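Local coordinates for protein arginyl-trna synthetase (PDB 1IQ0) that probably attaches L-arginine to its cognate tRNA at the expense of ATP, working as a monomeric class I aminoacyl-tRNA synthetase, at residues V105-T110 with R134-A139; R124-G129 with A232-L237. One frame throughout, in Å; residues are numbered along the deposited sequence.

In the fold
Contacts 1 and 2, with centres about 9 Å apart, share helix 120-138 and illustrate how a Rossmann-type nucleotide-binding fold is built by laying helices on a parallel sheet. Both are core contacts of the catalytic domain, and neither lies at the surface. Contact 1 sets the C-terminal turns of the helix on strand 104-108 with purely aliphatic groups. Contact 2 joins an earlier turn to the loop entering strand 236-239 of the same sheet, and there methyl packing lies next to a tyrosine hydroxyl. The two meet where the strand of contact 1 has ended: Thr-110 OG1 and Tyr-234 OH are 2.7 Å apart, a probable hydrogen bond. Apolar chemistry thus gives way to mixed chemistry towards the 'HIGH' region.

Contact 1 (V105-T110 with R134-A139); sequences VLVEHT and RILAYA
Val-105, on strand 104-108, faces Leu-136 near the C-terminal end of helix 120-138, their CA atoms 8.5 Å apart, so the two backbones are joined through side chains and not by hydrogen bonds. Val-105 and Val-107, two positions apart on the strand, both direct their CB atoms at the helix, while Leu-106 between them packs on Pro-344 and Ala-346. One methyl of the leucine serves both valines: Leu-136 CD1 lies 4.1 Å from CG1 of Val-105 and 4.5 Å from CG2 of Val-107. The valine branch that does the touching at Val-105 stands opposite the main-chain nitrogen (chi1 172°), and the leucine side chain crosses that of Val-105 at about a right angle. Leu-136 also rests on Val-143 and Ile-350, from the parallel strands next to 104-108 in the sheet, and thus bridges three strands. Farther round the helix, Ile-135 and Tyr-138 pack against helix 562-583. The interface buries 80 Å² in all and joins the first strand and the helix of a beta-alpha-beta unit; with no hydrogen bond across it, the contact rests on van der Waals packing and the exclusion of water.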
loop_
_atom_site.group_PDB
_atom_site.type_symbol
_atom_site.label_atom_id
_atom_site.label_comp_id
_atom_site.label_asym_id
_atom_site.label_seq_id
_atom_site.Cartn_x
_atom_site.Cartn_y
_atom_site.Cartn_z
ATOM N N VAL A 105 -3.700 -9.281 9.535
ATOM C CA VAL A 105 -4.190 -8.048 8.938
ATOM C C VAL A 105 -4.404 -8.520 7.499
ATOM O O VAL A 105 -3.455 -8.839 6.797
ATOM C CB VAL A 105 -3.139 -6.916 8.969
ATOM C CG1 VAL A 105 -3.644 -5.735 8.163
ATOM C CG2 VAL A 105 -2.883 -6.476 10.413
ATOM N N LEU A 106 -5.657 -8.604 7.079
ATOM C CA LEU A 106 -5.974 -9.087 5.741
ATOM C C LEU A 106 -6.151 -7.945 4.756
ATOM O O LEU A 106 -7.071 -7.132 4.881
ATOM C CB LEU A 106 -7.246 -9.931 5.789
ATOM C CG LEU A 106 -7.626 -10.702 4.528
ATOM C CD1 LEU A 106 -6.520 -11.700 4.174
ATOM C CD2 LEU A 106 -8.936 -11.432 4.772
ATOM N N VAL A 107 -5.261 -7.886 3.775
ATOM C CA VAL A 107 -5.323 -6.845 2.765
ATOM C C VAL A 107 -5.912 -7.379 1.468
ATOM O O VAL A 107 -5.406 -8.347 0.904
ATOM C CB VAL A 107 -3.915 -6.278 2.461
ATOM C CG1 VAL A 107 -4.010 -5.171 1.416
ATOM C CG2 VAL A 107 -3.283 -5.752 3.745
ATOM N N GLU A 108 -6.993 -6.761 1.003
ATOM C CA GLU A 108 -7.583 -7.174 -0.265
ATOM C C GLU A 108 -7.343 -6.085 -1.299
ATOM O O GLU A 108 -7.662 -4.918 -1.078
ATOM C CB GLU A 108 -9.097 -7.412 -0.157
ATOM C CG GLU A 108 -9.712 -7.707 -1.543
ATOM C CD GLU A 108 -11.236 -7.793 -1.543
ATOM O OE1 GLU A 108 -11.849 -7.283 -2.499
ATOM O OE2 GLU A 108 -11.822 -8.375 -0.607
ATOM N N HIS A 109 -6.765 -6.467 -2.425
ATOM C CA HIS A 109 -6.523 -5.514 -3.493
ATOM C C HIS A 109 -6.537 -6.232 -4.835
ATOM O O HIS A 109 -6.579 -7.466 -4.874
ATOM C CB HIS A 109 -5.215 -4.741 -3.250
ATOM C CG HIS A 109 -3.968 -5.564 -3.343
ATOM N ND1 HIS A 109 -3.526 -6.113 -4.527
ATOM C CD2 HIS A 109 -3.005 -5.829 -2.424
ATOM C CE1 HIS A 109 -2.344 -6.672 -4.337
ATOM N NE2 HIS A 109 -2.004 -6.513 -3.072
ATOM N N THR A 110 -6.521 -5.453 -5.915
ATOM C CA THR A 110 -6.585 -5.956 -7.285
ATOM C C THR A 110 -8.054 -6.347 -7.478
ATOM O O THR A 110 -8.888 -5.481 -7.737
ATOM C CB THR A 110 -5.642 -7.165 -7.505
ATOM O OG1 THR A 110 -4.318 -6.820 -7.077
ATOM C CG2 THR A 110 -5.583 -7.537 -8.998
ATOM N N ARG A 134 3.331 -4.730 2.079
ATOM C CA ARG A 134 4.761 -4.879 2.351
ATOM C C ARG A 134 5.183 -4.047 3.568
ATOM O O ARG A 134 5.914 -4.519 4.439
ATOM C CB ARG A 134 5.588 -4.425 1.143
ATOM C CG ARG A 134 5.490 -5.319 -0.087
ATOM C CD ARG A 134 6.217 -4.678 -1.248
ATOM N NE ARG A 134 6.208 -5.511 -2.447
ATOM C CZ ARG A 134 7.070 -6.491 -2.693
ATOM N NH1 ARG A 134 8.027 -6.773 -1.823
ATOM N NH2 ARG A 134 6.977 -7.182 -3.821
ATOM N N ILE A 135 4.720 -2.803 3.610
ATOM C CA ILE A 135 5.041 -1.891 4.698
ATOM C C ILE A 135 4.550 -2.430 6.040
ATOM O O ILE A 135 5.298 -2.429 7.020
ATOM C CB ILE A 135 4.436 -0.493 4.412
ATOM C CG1 ILE A 135 5.190 0.148 3.237
ATOM C CG2 ILE A 135 4.479 0.380 5.663
ATOM C CD1 ILE A 135 4.591 1.470 2.752
ATOM N N LEU A 136 3.304 -2.903 6.085
ATOM C CA LEU A 136 2.748 -3.460 7.323
ATOM C C LEU A 136 3.532 -4.666 7.827
ATOM O O LEU A 136 3.764 -4.799 9.021
ATOM C CB LEU A 136 1.284 -3.861 7.124
ATOM C CG LEU A 136 0.321 -2.678 7.117
ATOM C CD1 LEU A 136 -1.000 -3.089 6.489
ATOM C CD2 LEU A 136 0.130 -2.169 8.560
ATOM N N ALA A 137 3.920 -5.549 6.910
ATOM C CA ALA A 137 4.687 -6.735 7.264
ATOM C C ALA A 137 6.019 -6.313 7.884
ATOM O O ALA A 137 6.424 -6.842 8.919
ATOM C CB ALA A 137 4.942 -7.603 6.011
ATOM N N TYR A 138 6.692 -5.361 7.240
ATOM C CA TYR A 138 7.975 -4.858 7.722
ATOM C C TYR A 138 7.808 -4.256 9.117
ATOM O O TYR A 138 8.662 -4.419 9.988
ATOM C CB TYR A 138 8.511 -3.780 6.774
ATOM C CG TYR A 138 9.904 -3.280 7.116
ATOM C CD1 TYR A 138 11.040 -3.930 6.631
ATOM C CD2 TYR A 138 10.085 -2.159 7.928
ATOM C CE1 TYR A 138 12.315 -3.477 6.946
ATOM C CE2 TYR A 138 11.357 -1.697 8.250
ATOM C CZ TYR A 138 12.467 -2.359 7.756
ATOM O OH TYR A 138 13.729 -1.898 8.061
ATOM N N ALA A 139 6.696 -3.559 9.313
ATOM C CA ALA A 139 6.398 -2.914 10.582
ATOM C C ALA A 139 6.032 -3.893 11.700
ATOM O O ALA A 139 5.717 -3.477 12.814
ATOM C CB ALA A 139 5.288 -1.911 10.389
#

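Contact 2 (R124-G129 with A232-L237); sequences RNIALG and ARYDLL
Ile-126 presses its branch methyl onto the side chain of Ala-232, CG2 to CB at 3.5 Å, a tight methyl-to-methyl meeting on the flank of helix 120-138. The closeness has a simple origin: Ala-232 directs its CB at the helix, and in Ile-126, with CG1 beside the backbone nitrogen (chi1 -58°), CG2 is left anti to that nitrogen and faces the alanine, so that this branch rather than the longer CG1 arm makes the contact. The CA atoms of the pair lie 6.8 Å apart, the closest CA approach of the two segments. Tyr-234 reaches the same methyl from farther along the loop, crossing the isoleucine at about a right angle and bringing its phenolic end to it, with OH 4.1 Å from CG2 of Ile-126. That hydroxyl has its polar partner in Thr-110, so an apolar neighbour costs it little, and the tyrosine ring also meets that of His-109, their planes inclined by about 55°. Next to it, Arg-233 NH1 forms a salt bridge with Asp-130 OD1, tying the loop to the helix a second time. In this protein loop 232-235 thus packs on the helix beside Leu-118 of the 'HIGH' region, which Ile-126 also touches; a helix that begins within that region and lies on the parallel sheet is characteristic of the Rossmann-type catalytic domain of class I aminoacyl-tRNA synthetases.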
loop_
_atom_site.group_PDB
_atom_site.type_symbol
_atom_site.label_atom_id
_atom_site.label_comp_id
_atom_site.label_asym_id
_atom_site.label_seq_id
_atom_site.Cartn_x
_atom_site.Cartn_y
_atom_site.Cartn_z
ATOM N N ARG A 124 -3.016 1.736 -9.954
ATOM C CA ARG A 124 -2.898 2.318 -8.629
ATOM C C ARG A 124 -3.359 1.349 -7.535
ATOM O O ARG A 124 -2.724 1.249 -6.480
ATOM C CB ARG A 124 -3.694 3.624 -8.533
ATOM C CG ARG A 124 -3.808 4.116 -7.102
ATOM C CD ARG A 124 -3.237 5.494 -6.862
ATOM N NE ARG A 124 -4.125 6.557 -7.302
ATOM C CZ ARG A 124 -4.084 7.808 -6.847
ATOM N NH1 ARG A 124 -3.205 8.164 -5.926
ATOM N NH2 ARG A 124 -4.911 8.717 -7.340
ATOM N N ASN A 125 -4.457 0.642 -7.796
ATOM C CA ASN A 125 -5.014 -0.316 -6.843
ATOM C C ASN A 125 -3.936 -1.308 -6.436
ATOM O O ASN A 125 -3.653 -1.481 -5.254
ATOM C CB ASN A 125 -6.196 -1.065 -7.481
ATOM C CG ASN A 125 -6.868 -2.044 -6.524
ATOM O OD1 ASN A 125 -8.087 -1.995 -6.323
ATOM N ND2 ASN A 125 -6.081 -2.940 -5.935
ATOM N N ILE A 126 -3.344 -1.954 -7.432
ATOM C CA ILE A 126 -2.307 -2.948 -7.209
ATOM C C ILE A 126 -1.081 -2.358 -6.507
ATOM O O ILE A 126 -0.593 -2.915 -5.521
ATOM C CB ILE A 126 -1.873 -3.584 -8.555
ATOM C CG1 ILE A 126 -3.095 -4.205 -9.240
ATOM C CG2 ILE A 126 -0.790 -4.636 -8.322
ATOM C CD1 ILE A 126 -2.792 -4.919 -10.539
ATOM N N ALA A 127 -0.595 -1.228 -7.014
ATOM C CA ALA A 127 0.579 -0.575 -6.441
ATOM C C ALA A 127 0.368 -0.180 -4.981
ATOM O O ALA A 127 1.215 -0.455 -4.134
ATOM C CB ALA A 127 0.953 0.664 -7.271
ATOM N N LEU A 128 -0.763 0.460 -4.699
ATOM C CA LEU A 128 -1.107 0.911 -3.351
ATOM C C LEU A 128 -1.292 -0.263 -2.388
ATOM O O LEU A 128 -0.779 -0.249 -1.265
ATOM C CB LEU A 128 -2.410 1.713 -3.384
ATOM C CG LEU A 128 -2.463 3.098 -2.739
ATOM C CD1 LEU A 128 -3.908 3.578 -2.773
ATOM C CD2 LEU A 128 -1.934 3.067 -1.303
ATOM N N GLY A 129 -2.043 -1.267 -2.834
ATOM C CA GLY A 129 -2.303 -2.429 -2.006
ATOM C C GLY A 129 -1.064 -3.236 -1.672
ATOM O O GLY A 129 -0.844 -3.601 -0.513
ATOM N N ALA A 232 3.609 -7.510 -7.640
ATOM C CA ALA A 232 2.596 -7.590 -6.583
ATOM C C ALA A 232 2.628 -9.012 -6.015
ATOM O O ALA A 232 2.939 -9.959 -6.737
ATOM C CB ALA A 232 1.218 -7.292 -7.163
ATOM N N ARG A 233 2.308 -9.166 -4.734
ATOM C CA ARG A 233 2.320 -10.494 -4.111
ATOM C C ARG A 233 0.925 -10.896 -3.622
ATOM O O ARG A 233 0.154 -10.051 -3.183
ATOM C CB ARG A 233 3.290 -10.521 -2.922
ATOM C CG ARG A 233 4.539 -9.660 -3.092
ATOM C CD ARG A 233 5.524 -9.814 -1.925
ATOM N NE ARG A 233 4.879 -9.827 -0.611
ATOM C CZ ARG A 233 4.021 -8.909 -0.173
ATOM N NH1 ARG A 233 3.689 -7.883 -0.944
ATOM N NH2 ARG A 233 3.485 -9.019 1.038
ATOM N N TYR A 234 0.602 -12.186 -3.698
ATOM C CA TYR A 234 -0.702 -12.665 -3.242
ATOM C C TYR A 234 -0.595 -13.960 -2.461
ATOM O O TYR A 234 0.196 -14.840 -2.804
ATOM C CB TYR A 234 -1.656 -12.903 -4.422
ATOM C CG TYR A 234 -1.842 -11.713 -5.329
ATOM C CD1 TYR A 234 -0.967 -11.481 -6.388
ATOM C CD2 TYR A 234 -2.879 -10.801 -5.114
ATOM C CE1 TYR A 234 -1.117 -10.375 -7.216
ATOM C CE2 TYR A 234 -3.035 -9.684 -5.933
ATOM C CZ TYR A 234 -2.148 -9.481 -6.982
ATOM O OH TYR A 234 -2.276 -8.376 -7.782
ATOM N N ASP A 235 -1.404 -14.082 -1.414
ATOM C CA ASP A 235 -1.418 -15.300 -0.615
ATOM C C ASP A 235 -2.667 -16.130 -0.918
ATOM O O ASP A 235 -2.601 -17.353 -1.053
ATOM C CB ASP A 235 -1.404 -14.970 0.875
ATOM C CG ASP A 235 -0.145 -14.255 1.299
ATOM O OD1 ASP A 235 -0.217 -13.039 1.578
ATOM O OD2 ASP A 235 0.919 -14.914 1.346
ATOM N N LEU A 236 -3.807 -15.455 -1.031
ATOM C CA LEU A 236 -5.065 -16.149 -1.258
ATOM C C LEU A 236 -5.900 -15.630 -2.417
ATOM O O LEU A 236 -5.874 -14.450 -2.759
ATOM C CB LEU A 236 -5.930 -16.064 -0.002
ATOM C CG LEU A 236 -5.349 -16.502 1.341
ATOM C CD1 LEU A 236 -6.118 -15.819 2.468
ATOM C CD2 LEU A 236 -5.415 -18.022 1.461
ATOM N N LEU A 237 -6.661 -16.541 -2.995
ATOM C CA LEU A 237 -7.588 -16.230 -4.068
ATOM C C LEU A 237 -8.914 -16.732 -3.519
ATOM O O LEU A 237 -8.973 -17.821 -2.970
ATOM C CB LEU A 237 -7.243 -17.022 -5.328
ATOM C CG LEU A 237 -6.672 -16.321 -6.563
ATOM C CD1 LEU A 237 -5.540 -15.393 -6.208
ATOM C CD2 LEU A 237 -6.222 -17.394 -7.547
#